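Local structure of Alpha/beta hydrolase (Pectobacterium atrosepticum SCRI1043, 3BDV) at residues W34-E39 with W45-Q50; Y54-D59 with H81-L86; G162-N165 with G169-P172. The protein probably acts as a serine hydrolase of the alpha/beta-hydrolase fold and binds calcium ions. All coordinates share one frame; numbering follows the deposited sequence. Where two conformers were deposited one is given.

Interaction 1: residues W34-E39 with W45-Q50; sequences WQSHWE and WQRIRQ. With CA (calcium ion), chain C.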
ATOM      1  N   TRP A  34       4.784  -6.935   7.864  1.00 21.79           N
ATOM      2  CA  TRP A  34       5.542  -6.747   6.629  1.00 19.93           C
ATOM      3  C   TRP A  34       5.991  -5.324   6.374  1.00 18.53           C
ATOM      4  O   TRP A  34       7.079  -5.115   5.887  1.00 20.05           O
ATOM      5  CB  TRP A  34       4.786  -7.296   5.401  1.00 19.85           C
ATOM      6  CG  TRP A  34       3.424  -6.717   5.147  1.00 19.75           C
ATOM      7  CD1 TRP A  34       2.227  -7.175   5.654  1.00 21.98           C
ATOM      8  CD2 TRP A  34       3.085  -5.659   4.243  1.00 16.49           C
ATOM      9  NE1 TRP A  34       1.196  -6.420   5.206  1.00 23.79           N
ATOM     10  CE2 TRP A  34       1.685  -5.462   4.351  1.00 20.68           C
ATOM     11  CE3 TRP A  34       3.833  -4.781   3.442  1.00 20.96           C
ATOM     12  CZ2 TRP A  34       1.021  -4.472   3.642  1.00 18.76           C
ATOM     13  CZ3 TRP A  34       3.163  -3.796   2.749  1.00 16.53           C
ATOM     14  CH2 TRP A  34       1.761  -3.678   2.845  1.00 21.04           C
ATOM     15  N   GLN A  35       5.171  -4.330   6.654  1.00 20.50           N
ATOM     16  CA  GLN A  35       5.626  -2.952   6.438  1.00 19.75           C
ATOM     17  C   GLN A  35       6.842  -2.610   7.315  1.00 19.58           C
ATOM     18  O   GLN A  35       7.750  -1.892   6.880  1.00 20.14           O
ATOM     19  CB  GLN A  35       4.490  -1.977   6.675  1.00 21.87           C
ATOM     20  CG  GLN A  35       3.482  -1.967   5.542  1.00 21.68           C
ATOM     21  CD  GLN A  35       2.318  -1.035   5.816  1.00 22.33           C
ATOM     22  OE1 GLN A  35       1.868  -0.950   6.949  1.00 25.75           O
ATOM     23  NE2 GLN A  35       1.823  -0.347   4.794  1.00 16.71           N
ATOM     24  N   SER A  36       6.891  -3.209   8.507  1.00 21.74           N
ATOM     25  CA  SER A  36       8.025  -3.037   9.396  1.00 18.96           C
ATOM     26  C   SER A  36       9.238  -3.861   8.939  1.00 19.02           C
ATOM     27  O   SER A  36      10.380  -3.392   9.035  1.00 20.33           O
ATOM     28  CB  SER A  36       7.632  -3.315  10.863  1.00 22.11           C
ATOM     29  OG  SER A  36       6.648  -2.365  11.326  1.00 20.33           O
ATOM     30  N   HIS A  37       9.036  -5.097   8.495  1.00 19.64           N
ATOM     31  CA  HIS A  37      10.124  -5.824   7.859  1.00 18.51           C
ATOM     32  C   HIS A  37      10.716  -4.989   6.745  1.00 20.39           C
ATOM     33  O   HIS A  37      11.943  -4.836   6.634  1.00 20.81           O
ATOM     34  CB  HIS A  37       9.635  -7.171   7.318  1.00 19.67           C
ATOM     35  CG  HIS A  37       9.533  -8.218   8.380  1.00 17.57           C
ATOM     36  ND1 HIS A  37      10.519  -9.152   8.609  1.00 24.36           N
ATOM     37  CD2 HIS A  37       8.542  -8.482   9.271  1.00 21.02           C
ATOM     38  CE1 HIS A  37      10.147  -9.942   9.602  1.00 21.10           C
ATOM     39  NE2 HIS A  37       8.955  -9.557  10.031  1.00 19.45           N
ATOM     40  N   TRP A  38       9.856  -4.425   5.927  1.00 20.17           N
ATOM     41  CA  TRP A  38      10.337  -3.683   4.744  1.00 19.41           C
ATOM     42  C   TRP A  38      11.088  -2.401   5.103  1.00 20.28           C
ATOM     43  O   TRP A  38      12.117  -2.069   4.496  1.00 20.09           O
ATOM     44  CB  TRP A  38       9.187  -3.415   3.769  1.00 19.18           C
ATOM     45  CG  TRP A  38       8.624  -4.665   3.162  1.00 17.21           C
ATOM     46  CD1 TRP A  38       8.947  -5.982   3.480  1.00 18.38           C
ATOM     47  CD2 TRP A  38       7.583  -4.738   2.195  1.00 15.96           C
ATOM     48  NE1 TRP A  38       8.206  -6.826   2.719  1.00 21.00           N
ATOM     49  CE2 TRP A  38       7.337  -6.103   1.944  1.00 17.84           C
ATOM     50  CE3 TRP A  38       6.849  -3.787   1.501  1.00 20.60           C
ATOM     51  CZ2 TRP A  38       6.395  -6.522   1.019  1.00 20.26           C
ATOM     52  CZ3 TRP A  38       5.920  -4.207   0.593  1.00 18.35           C
ATOM     53  CH2 TRP A  38       5.714  -5.561   0.349  1.00 19.03           C
ATOM     54  N   GLU A  39      10.603  -1.725   6.126  1.00 19.40           N
ATOM     55  CA  GLU A  39      11.267  -0.532   6.642  1.00 21.36           C
ATOM     56  C   GLU A  39      12.661  -0.850   7.150  1.00 20.02           C
ATOM     57  O   GLU A  39      13.586  -0.115   6.877  1.00 21.55           O
ATOM     58  CB  GLU A  39      10.435   0.060   7.745  1.00 20.76           C
ATOM     59  CG  GLU A  39      10.913   1.401   8.189  1.00 26.68           C
ATOM     60  CD  GLU A  39      10.072   1.949   9.306  1.00 29.19           C
ATOM     61  OE1 GLU A  39       9.426   1.149  10.063  1.00 22.03           O
ATOM     62  OE2 GLU A  39      10.094   3.187   9.425  1.00 31.55           O
ATOM     63  N   TRP A  45      13.367   3.848   2.637  1.00 24.26           N
ATOM     64  CA  TRP A  45      11.923   3.966   2.405  1.00 22.95           C
ATOM     65  C   TRP A  45      11.286   4.826   3.466  1.00 24.26           C
ATOM     66  O   TRP A  45      11.752   4.859   4.577  1.00 23.72           O
ATOM     67  CB  TRP A  45      11.249   2.621   2.373  1.00 22.59           C
ATOM     68  CG  TRP A  45      11.641   1.791   1.168  1.00 22.40           C
ATOM     69  CD1 TRP A  45      12.655   2.040   0.273  1.00 22.06           C
ATOM     70  CD2 TRP A  45      11.055   0.552   0.764  1.00 24.60           C
ATOM     71  NE1 TRP A  45      12.711   1.032  -0.670  1.00 24.71           N
ATOM     72  CE2 TRP A  45      11.758   0.103  -0.386  1.00 21.89           C
ATOM     73  CE3 TRP A  45      10.007  -0.218   1.253  1.00 23.50           C
ATOM     74  CZ2 TRP A  45      11.431  -1.068  -1.055  1.00 26.03           C
ATOM     75  CZ3 TRP A  45       9.674  -1.377   0.581  1.00 22.49           C
ATOM     76  CH2 TRP A  45      10.400  -1.805  -0.551  1.00 21.52           C
ATOM     77  N   GLN A  46      10.224   5.525   3.098  1.00 22.91           N
ATOM     78  CA  GLN A  46       9.556   6.437   4.015  0.70 20.83           C
ATOM     79  C   GLN A  46       8.311   5.805   4.603  1.00 20.15           C
ATOM     80  O   GLN A  46       7.834   4.792   4.117  1.00 19.39           O
ATOM     81  CB  GLN A  46       9.202   7.722   3.296  0.70 19.59           C
ATOM     82  CG  GLN A  46      10.409   8.563   2.823  0.70 23.19           C
ATOM     83  CD  GLN A  46      11.407   8.849   3.942  0.70 21.12           C
ATOM     84  OE1 GLN A  46      11.096   9.545   4.908  0.70 24.19           O
ATOM     85  NE2 GLN A  46      12.607   8.302   3.816  0.70 27.56           N
ATOM     86  N   ARG A  47       7.797   6.415   5.661  1.00 22.35           N
ATOM     87  CA  ARG A  47       6.662   5.872   6.395  1.00 20.66           C
ATOM     88  C   ARG A  47       5.911   6.983   7.086  1.00 23.03           C
ATOM     89  O   ARG A  47       6.515   7.918   7.648  1.00 20.02           O
ATOM     90  CB  ARG A  47       7.161   4.818   7.384  1.00 21.54           C
ATOM     91  CG  ARG A  47       6.085   4.190   8.223  1.00 20.16           C
ATOM     92  CD  ARG A  47       6.651   3.035   8.977  1.00 24.77           C
ATOM     93  NE  ARG A  47       5.695   2.579   9.971  1.00 19.97           N
ATOM     94  CZ  ARG A  47       5.663   1.348  10.469  1.00 21.72           C
ATOM     95  NH1 ARG A  47       6.571   0.461  10.140  1.00 24.14           N
ATOM     96  NH2 ARG A  47       4.746   1.034  11.359  1.00 21.93           N
ATOM     97  N   ILE A  48       4.580   6.932   7.039  1.00 21.37           N
ATOM     98  CA  ILE A  48       3.803   8.036   7.606  1.00 21.06           C
ATOM     99  C   ILE A  48       3.822   7.866   9.110  1.00 20.26           C
ATOM    100  O   ILE A  48       3.930   6.755   9.608  1.00 22.91           O
ATOM    101  CB  ILE A  48       2.334   8.140   7.066  1.00 20.96           C
ATOM    102  CG1 ILE A  48       1.529   6.889   7.416  1.00 25.52           C
ATOM    103  CG2 ILE A  48       2.279   8.424   5.537  1.00 19.08           C
ATOM    104  CD1 ILE A  48       0.033   7.186   7.557  1.00 23.47           C
ATOM    105  N   ARG A  49       3.701   8.981   9.811  1.00 21.57           N
ATOM    106  CA  ARG A  49       3.582   9.008  11.254  1.00 20.39           C
ATOM    107  C   ARG A  49       2.368   9.842  11.672  1.00 20.28           C
ATOM    108  O   ARG A  49       2.032  10.815  11.028  1.00 21.83           O
ATOM    109  CB  ARG A  49       4.819   9.671  11.844  1.00 22.80           C
ATOM    110  CG  ARG A  49       6.106   9.132  11.361  1.00 19.62           C
ATOM    111  CD  ARG A  49       6.354   7.688  11.759  1.00 21.97           C
ATOM    112  NE  ARG A  49       7.581   7.233  11.129  1.00 19.17           N
ATOM    113  CZ  ARG A  49       7.990   5.966  11.109  1.00 22.58           C
ATOM    114  NH1 ARG A  49       7.329   5.024  11.735  1.00 20.78           N
ATOM    115  NH2 ARG A  49       9.107   5.650  10.493  1.00 22.10           N
ATOM    116  N   GLN A  50       1.783   9.511  12.812  1.00 23.01           N
ATOM    117  CA  GLN A  50       0.814  10.418  13.443  1.00 24.95           C
ATOM    118  C   GLN A  50       0.695  10.163  14.935  1.00 24.17           C
ATOM    119  O   GLN A  50       1.188   9.147  15.452  1.00 21.24           O
ATOM    120  CB  GLN A  50      -0.570  10.328  12.762  1.00 28.00           C
ATOM    121  CG  GLN A  50      -1.071   8.938  12.600  1.00 29.15           C
ATOM    122  CD  GLN A  50      -2.378   8.814  11.791  1.00 27.25           C
ATOM    123  OE1 GLN A  50      -3.129   9.765  11.647  1.00 27.00           O
ATOM    124  NE2 GLN A  50      -2.664   7.612  11.331  1.00 25.69           N
TER
HETATM  125 CA    CA C 191       7.739  10.023   7.574  1.00 30.96          CA
HETATM  126  O   HOH W   1       8.715   2.460  12.182  1.00 27.20           O
HETATM  127  O   HOH W   2       9.433   8.691   6.581  1.00 29.73           O
HETATM  128  O   HOH W   3       7.074  11.602   9.057  1.00 46.19           O
HETATM  129  O   HOH W   4       9.026  11.967   6.853  1.00 34.53           O
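Within the beta-alpha-beta unit made by strand 19-23, helix 34-41 and strand 46-47, Glu39 on the helix is gripped by two arginines, Arg47 and Arg49, from the chain segment that follows. Its CG is anti to the backbone N (chi1 -171°) and the chain stays extended, which carries the carboxylate out from the helix and across the Arg47 side chain at about a right angle. Each oxygen then takes its own partner. OE2 of Glu39 receives NH2 of Arg49 at 2.9 Å, nearly along the C-O axis, with the two flat groups close to coplanar. OE1 of Glu39 lies 2.9 Å from NH1 of Arg47, a salt bridge whose hydrogen bond is weak because the angle at the hydrogen is only 126°. The straighter bond of that nitrogen goes to Ser36: NH1 of Arg47 points at OG over 3.1 Å, in the guanidinium plane. Ser36 OG also bonds to the carbonyl of Asp30, and Arg47 NH2 is taken by Asp28 and Ser29. Water 1 closes the network, donating to Glu39 OE1 and accepting from Arg49 NH1.

Strand 46-47 is an outermost strand of the parallel sheet, and the carbonyl O of Arg47 also binds calcium, 2.4 Å from the ion, joined by Glu68 from helix 58-70 and by waters 2, 3 and 4. Water 2 also accepts the N-H of Arg47. At the start of the segment the contact turns apolar: CZ3 of Trp45 meets both CB and CE3 of Trp38, each at 3.8 Å, and Leu177 of helix 174-185 touches both tryptophan side chains, while Trp38 NE1 bonds to the carbonyl of Pro172.

Interaction 2: residues Y54-D59 with H81-L86; sequences YQADLD and HSFGAL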
ATOM      1  N   TYR A  54      -5.394   4.810  16.892  1.00 28.48           N
ATOM      2  CA  TYR A  54      -6.422   3.867  17.318  1.00 28.76           C
ATOM      3  C   TYR A  54      -7.813   4.216  16.872  1.00 28.47           C
ATOM      4  O   TYR A  54      -8.709   3.427  17.027  1.00 33.03           O
ATOM      5  CB  TYR A  54      -6.366   3.621  18.821  1.00 29.39           C
ATOM      6  CG  TYR A  54      -5.311   2.606  19.154  1.00 30.51           C
ATOM      7  CD1 TYR A  54      -3.955   2.922  19.036  1.00 28.15           C
ATOM      8  CD2 TYR A  54      -5.658   1.323  19.542  1.00 36.98           C
ATOM      9  CE1 TYR A  54      -3.000   2.016  19.301  1.00 36.09           C
ATOM     10  CE2 TYR A  54      -4.705   0.400  19.832  1.00 30.84           C
ATOM     11  CZ  TYR A  54      -3.369   0.747  19.701  1.00 35.87           C
ATOM     12  OH  TYR A  54      -2.364  -0.143  19.984  1.00 35.51           O
ATOM     13  N   GLN A  55      -7.994   5.371  16.279  1.00 27.45           N
ATOM     14  CA  GLN A  55      -9.297   5.752  15.778  1.00 28.58           C
ATOM     15  C   GLN A  55      -9.202   5.908  14.285  1.00 26.65           C
ATOM     16  O   GLN A  55      -8.370   6.666  13.823  1.00 27.27           O
ATOM     17  CB  GLN A  55      -9.773   7.060  16.444  1.00 29.07           C
ATOM     18  CG  GLN A  55     -10.855   6.835  17.502  1.00 36.75           C
ATOM     19  N   ALA A  56     -10.048   5.196  13.533  1.00 25.90           N
ATOM     20  CA  ALA A  56     -10.079   5.331  12.073  1.00 28.06           C
ATOM     21  C   ALA A  56     -10.590   6.712  11.775  1.00 29.72           C
ATOM     22  O   ALA A  56     -11.695   7.022  12.090  1.00 32.94           O
ATOM     23  CB  ALA A  56     -10.988   4.329  11.447  1.00 29.12           C
ATOM     24  N   ASP A  57      -9.764   7.557  11.208  1.00 25.98           N
ATOM     25  CA  ASP A  57     -10.227   8.861  10.784  1.00 25.50           C
ATOM     26  C   ASP A  57      -9.578   9.144   9.463  1.00 24.66           C
ATOM     27  O   ASP A  57      -8.345   9.219   9.386  1.00 26.28           O
ATOM     28  CB  ASP A  57      -9.839   9.896  11.818  1.00 26.58           C
ATOM     29  CG  ASP A  57     -10.406  11.262  11.517  1.00 28.44           C
ATOM     30  OD1 ASP A  57      -9.874  11.985  10.637  1.00 30.21           O
ATOM     31  OD2 ASP A  57     -11.364  11.644  12.220  1.00 40.30           O
ATOM     32  N   LEU A  58     -10.382   9.256   8.405  1.00 22.14           N
ATOM     33  CA  LEU A  58      -9.819   9.311   7.067  1.00 20.47           C
ATOM     34  C   LEU A  58      -8.992  10.581   6.898  1.00 21.38           C
ATOM     35  O   LEU A  58      -7.885  10.559   6.348  1.00 21.23           O
ATOM     36  CB  LEU A  58     -10.920   9.245   6.007  1.00 23.90           C
ATOM     37  CG  LEU A  58     -10.459   9.300   4.551  1.00 19.77           C
ATOM     38  CD1 LEU A  58      -9.473   8.173   4.273  1.00 22.33           C
ATOM     39  CD2 LEU A  58     -11.673   9.178   3.655  1.00 22.44           C
ATOM     40  N   ASP A  59      -9.532  11.679   7.390  1.00 21.84           N
ATOM     41  CA  ASP A  59      -8.876  12.985   7.218  1.00 23.73           C
ATOM     42  C   ASP A  59      -7.519  13.016   7.916  1.00 23.06           C
ATOM     43  O   ASP A  59      -6.566  13.538   7.384  1.00 21.56           O
ATOM     44  CB  ASP A  59      -9.752  14.099   7.751  1.00 25.69           C
ATOM     45  CG  ASP A  59     -10.958  14.394   6.872  1.00 26.95           C
ATOM     46  OD1 ASP A  59     -10.912  14.161   5.663  1.00 33.46           O
ATOM     47  OD2 ASP A  59     -11.970  14.871   7.418  1.00 34.84           O
ATOM     48  N   HIS A  81      -1.823  -0.559   3.730  1.00 20.51           N
ATOM     49  CA  HIS A  81      -2.459  -1.751   4.283  1.00 21.37           C
ATOM     50  C   HIS A  81      -3.817  -1.389   4.867  1.00 19.73           C
ATOM     51  O   HIS A  81      -3.905  -0.488   5.697  1.00 18.70           O
ATOM     52  CB  HIS A  81      -1.582  -2.385   5.391  1.00 19.76           C
ATOM     53  CG  HIS A  81      -2.162  -3.625   6.011  1.00 19.05           C
ATOM     54  ND1 HIS A  81      -2.341  -3.777   7.368  1.00 21.32           N
ATOM     55  CD2 HIS A  81      -2.633  -4.760   5.443  1.00 19.15           C
ATOM     56  CE1 HIS A  81      -2.881  -4.958   7.609  1.00 24.40           C
ATOM     57  NE2 HIS A  81      -3.051  -5.588   6.456  1.00 19.00           N
ATOM     58  N   SER A  82      -4.865  -2.108   4.468  1.00 21.95           N
ATOM     59  CA  SER A  82      -6.180  -1.989   5.127  1.00 21.58           C
ATOM     60  C   SER A  82      -6.742  -0.542   5.094  1.00 22.21           C
ATOM     61  O   SER A  82      -6.909   0.036   4.016  1.00 21.75           O
ATOM     62  CB  SER A  82      -6.102  -2.582   6.535  1.00 25.17           C
ATOM     63  OG  SER A  82      -7.421  -2.894   7.013  1.00 24.59           O
ATOM     64  N   PHE A  83      -6.992   0.080   6.253  1.00 18.61           N
ATOM     65  CA  PHE A  83      -7.400   1.463   6.247  1.00 18.47           C
ATOM     66  C   PHE A  83      -6.391   2.379   5.550  1.00 18.06           C
ATOM     67  O   PHE A  83      -6.773   3.339   4.880  1.00 19.31           O
ATOM     68  CB  PHE A  83      -7.699   1.953   7.667  1.00 18.31           C
ATOM     69  CG  PHE A  83      -8.411   3.277   7.703  1.00 16.05           C
ATOM     70  CD1 PHE A  83      -9.778   3.347   7.485  1.00 19.97           C
ATOM     71  CD2 PHE A  83      -7.753   4.422   8.071  1.00 23.96           C
ATOM     72  CE1 PHE A  83     -10.464   4.595   7.553  1.00 20.36           C
ATOM     73  CE2 PHE A  83      -8.410   5.642   8.133  1.00 20.75           C
ATOM     74  CZ  PHE A  83      -9.773   5.722   7.894  1.00 23.17           C
ATOM     75  N   GLY A  84      -5.109   2.095   5.730  1.00 19.64           N
ATOM     76  CA  GLY A  84      -4.060   2.815   5.022  1.00 20.05           C
ATOM     77  C   GLY A  84      -4.212   2.743   3.516  1.00 19.94           C
ATOM     78  O   GLY A  84      -3.944   3.725   2.828  1.00 21.48           O
ATOM     79  N   ALA A  85      -4.648   1.605   2.985  1.00 19.25           N
ATOM     80  CA  ALA A  85      -4.823   1.489   1.561  1.00 19.90           C
ATOM     81  C   ALA A  85      -6.008   2.315   1.106  1.00 20.35           C
ATOM     82  O   ALA A  85      -5.988   2.912   0.034  1.00 18.45           O
ATOM     83  CB  ALA A  85      -5.021   0.005   1.162  1.00 18.91           C
ATOM     84  N   LEU A  86      -7.086   2.303   1.897  1.00 18.36           N
ATOM     85  CA  LEU A  86      -8.189   3.237   1.602  1.00 18.93           C
ATOM     86  C   LEU A  86      -7.716   4.666   1.583  1.00 18.90           C
ATOM     87  O   LEU A  86      -8.114   5.447   0.703  1.00 21.15           O
ATOM     88  CB  LEU A  86      -9.361   3.067   2.544  1.00 19.16           C
ATOM     89  CG  LEU A  86     -10.000   1.680   2.445  1.00 17.90           C
ATOM     90  CD1 LEU A  86     -11.209   1.563   3.387  1.00 20.83           C
ATOM     91  CD2 LEU A  86     -10.349   1.295   1.017  1.00 20.32           C
TER
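Phe83, in the first turn of helix 83-93, meets Ala56 with one face of its ring and the backbone of Asp57 and Leu58 with its rim. Ala56 CB stands over that face 4.1 Å from the centroid of the Phe83 ring and 18° off the normal, a CH-pi contact displaced toward CE1 and CZ. At the edge, CZ of Phe83 comes within 3.6 Å of Leu58 N, and CE2 of Phe83 lies 3.8 Å from Asp57 O. Leu58 adds its CB, 4.2 Å from Phe83 CZ.

The ring gets there because its CG is anti to the backbone N (chi1 -167°), which sends it out from the helix toward 54-59. Farther out, Trp61 and Phe113 each make a T-shaped contact with Phe83, and Phe113 also touches Ala56. Asp57 is the N-cap of helix 58-70: its OD1 takes the N-H of Arg60, capping the first turn of that helix. Leu58 packs onward against Ala87 and His90. Just before Phe83, Ser82 has the positive phi (58°) of a strained turn between strand and helix, consistent with a nucleophile elbow that would make it the probable nucleophile.

The two segments share no hydrogen bond or salt bridge; CH-pi contact over the face and van der Waals contact with backbone N and O at the edge probably place the Phe83 ring by shape.

Interaction 3: residues G162-N165 with G169-P172; sequences GHIN and GFGP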
ATOM      1  N   GLY A 162      -5.254 -14.612   5.583  1.00 19.42           N
ATOM      2  CA  GLY A 162      -5.849 -13.784   6.642  1.00 19.74           C
ATOM      3  C   GLY A 162      -5.990 -12.311   6.241  1.00 19.32           C
ATOM      4  O   GLY A 162      -6.381 -11.978   5.101  1.00 21.02           O
ATOM      5  N   HIS A 163      -5.628 -11.426   7.169  1.00 19.15           N
ATOM      6  CA  HIS A 163      -5.641  -9.976   6.981  1.00 20.02           C
ATOM      7  C   HIS A 163      -4.301  -9.416   6.457  1.00 20.53           C
ATOM      8  O   HIS A 163      -4.150  -8.207   6.317  1.00 20.14           O
ATOM      9  CB  HIS A 163      -6.073  -9.305   8.296  1.00 18.68           C
ATOM     10  CG  HIS A 163      -6.280  -7.836   8.235  1.00 17.20           C
ATOM     11  ND1 HIS A 163      -7.136  -7.228   7.335  1.00 19.86           N
ATOM     12  CD2 HIS A 163      -5.740  -6.839   8.976  1.00 22.51           C
ATOM     13  CE1 HIS A 163      -7.133  -5.923   7.554  1.00 21.28           C
ATOM     14  NE2 HIS A 163      -6.283  -5.656   8.534  1.00 22.52           N
ATOM     15  N   ILE A 164      -3.398 -10.316   6.085  1.00 20.14           N
ATOM     16  CA  ILE A 164      -2.080 -10.020   5.507  1.00 21.91           C
ATOM     17  C   ILE A 164      -1.321  -9.145   6.516  1.00 22.04           C
ATOM     18  O   ILE A 164      -1.008  -7.995   6.276  1.00 17.96           O
ATOM     19  CB  ILE A 164      -2.139  -9.382   4.048  1.00 18.63           C
ATOM     20  CG1 ILE A 164      -3.168 -10.079   3.145  1.00 21.00           C
ATOM     21  CG2 ILE A 164      -0.732  -9.492   3.366  1.00 18.73           C
ATOM     22  CD1 ILE A 164      -3.194  -9.562   1.715  1.00 19.20           C
ATOM     23  N   ASN A 165      -1.100  -9.716   7.682  1.00 22.55           N
ATOM     24  CA  ASN A 165      -0.466  -9.040   8.790  1.00 19.83           C
ATOM     25  C   ASN A 165       0.452 -10.092   9.472  1.00 22.09           C
ATOM     26  O   ASN A 165       0.578 -11.207   8.971  1.00 22.23           O
ATOM     27  CB  ASN A 165      -1.493  -8.464   9.736  1.00 22.08           C
ATOM     28  CG  ASN A 165      -2.451  -9.511  10.334  1.00 24.67           C
ATOM     29  OD1 ASN A 165      -2.305 -10.722  10.106  1.00 21.39           O
ATOM     30  ND2 ASN A 165      -3.447  -9.024  11.105  1.00 25.41           N
ATOM     31  N   GLY A 169       1.565 -14.388   9.217  1.00 22.27           N
ATOM     32  CA  GLY A 169       2.847 -14.760   8.650  1.00 23.29           C
ATOM     33  C   GLY A 169       3.473 -13.740   7.720  1.00 24.95           C
ATOM     34  O   GLY A 169       4.389 -14.079   7.008  1.00 28.11           O
ATOM     35  N   PHE A 170       2.983 -12.510   7.740  1.00 22.91           N
ATOM     36  CA  PHE A 170       3.506 -11.435   6.896  1.00 22.45           C
ATOM     37  C   PHE A 170       3.905 -10.307   7.838  1.00 23.29           C
ATOM     38  O   PHE A 170       3.103  -9.412   8.099  1.00 22.86           O
ATOM     39  CB  PHE A 170       2.443 -10.922   5.941  1.00 24.51           C
ATOM     40  CG  PHE A 170       1.811 -11.977   5.099  1.00 20.09           C
ATOM     41  CD1 PHE A 170       0.726 -12.692   5.573  1.00 22.48           C
ATOM     42  CD2 PHE A 170       2.268 -12.237   3.844  1.00 26.75           C
ATOM     43  CE1 PHE A 170       0.151 -13.677   4.826  1.00 21.32           C
ATOM     44  CE2 PHE A 170       1.689 -13.232   3.071  1.00 28.46           C
ATOM     45  CZ  PHE A 170       0.635 -13.945   3.566  1.00 24.05           C
ATOM     46  N   GLY A 171       5.129 -10.339   8.368  1.00 23.17           N
ATOM     47  CA  GLY A 171       6.195 -11.242   7.953  1.00 23.91           C
ATOM     48  C   GLY A 171       7.028 -10.611   6.872  1.00 22.50           C
ATOM     49  O   GLY A 171       6.677  -9.569   6.336  1.00 24.14           O
ATOM     50  N   PRO A 172       8.142 -11.249   6.524  1.00 20.44           N
ATOM     51  CA  PRO A 172       9.007 -10.653   5.529  1.00 20.22           C
ATOM     52  C   PRO A 172       8.375 -10.473   4.171  1.00 19.82           C
ATOM     53  O   PRO A 172       8.799  -9.625   3.471  1.00 22.07           O
ATOM     54  CB  PRO A 172      10.170 -11.638   5.403  1.00 22.00           C
ATOM     55  CG  PRO A 172       9.942 -12.642   6.348  1.00 21.86           C
ATOM     56  CD  PRO A 172       8.670 -12.530   7.023  1.00 21.03           C
TER
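A chi1 of -54° sets CG of Phe170 anti to its carbonyl carbon and swings the ring back toward Ile164, whose CG2 branch, anti to its own backbone N, is the one presented to it. That methyl sits over one face of the Phe170 ring, 4.1 Å from the centroid and 16° off the normal. It is a CH-pi contact shifted toward the rim, with CG2 of Ile164 4.0 Å from CG of Phe170. The Ile164 backbone helps as well, its CA coming to 3.9 Å from Phe170 CD1. The same ring has the carbonyl of Asn165 at its edge, near its plane, 3.7 Å from Asn165 O to Phe170 CD1.

That carbonyl closes the turn. Phe170 N donates to Asn165 O at 3.0 Å, arriving from above the carbonyl plane, not along a lone pair. A C=O bonded to the N-H five residues on defines a pi-turn, here in the loop between strand 154-157 and helix 174-185. Inside it, OD1 of Asn165 accepts the N-H of Ala168, three residues on.

The loop is built from unusual backbone. Ile164 has positive phi and psi, Gly169 and Gly171 both have positive phi, and the Phe170-Gly171 peptide is cis. Phe170 leans on Trp34 of helix 34-41 and meets Trp173 edge-to-face. One residue before Ile164, His163 bonds through ND1 to Asp136 and touches Ser82, an arrangement consistent with the histidine of a Ser-His-Asp catalytic triad, as in other alpha/beta hydrolases.

The three contacts follow one another along the chain without interleaving, their centres 15 Å apart (1 to 2 and 1 to 3) and 18 Å apart (2 to 3). Strand 46-47 of interaction 1 is followed, after a loop, by helix 58-70 of interaction 2, whose other segment leaves strand 76-81 of the same parallel sheet. Interaction 3 lies in the late loop after strand 154-157, at the other edge of the sheet. Trp34 touches both other contacts: its NE1 probably bonds to Ile164 O and its CZ2 packs on His81 CB. His81 NE2 probably bonds to His163 O, tying the probable catalytic histidine's loop to the turn bearing the probable nucleophile, Ser82.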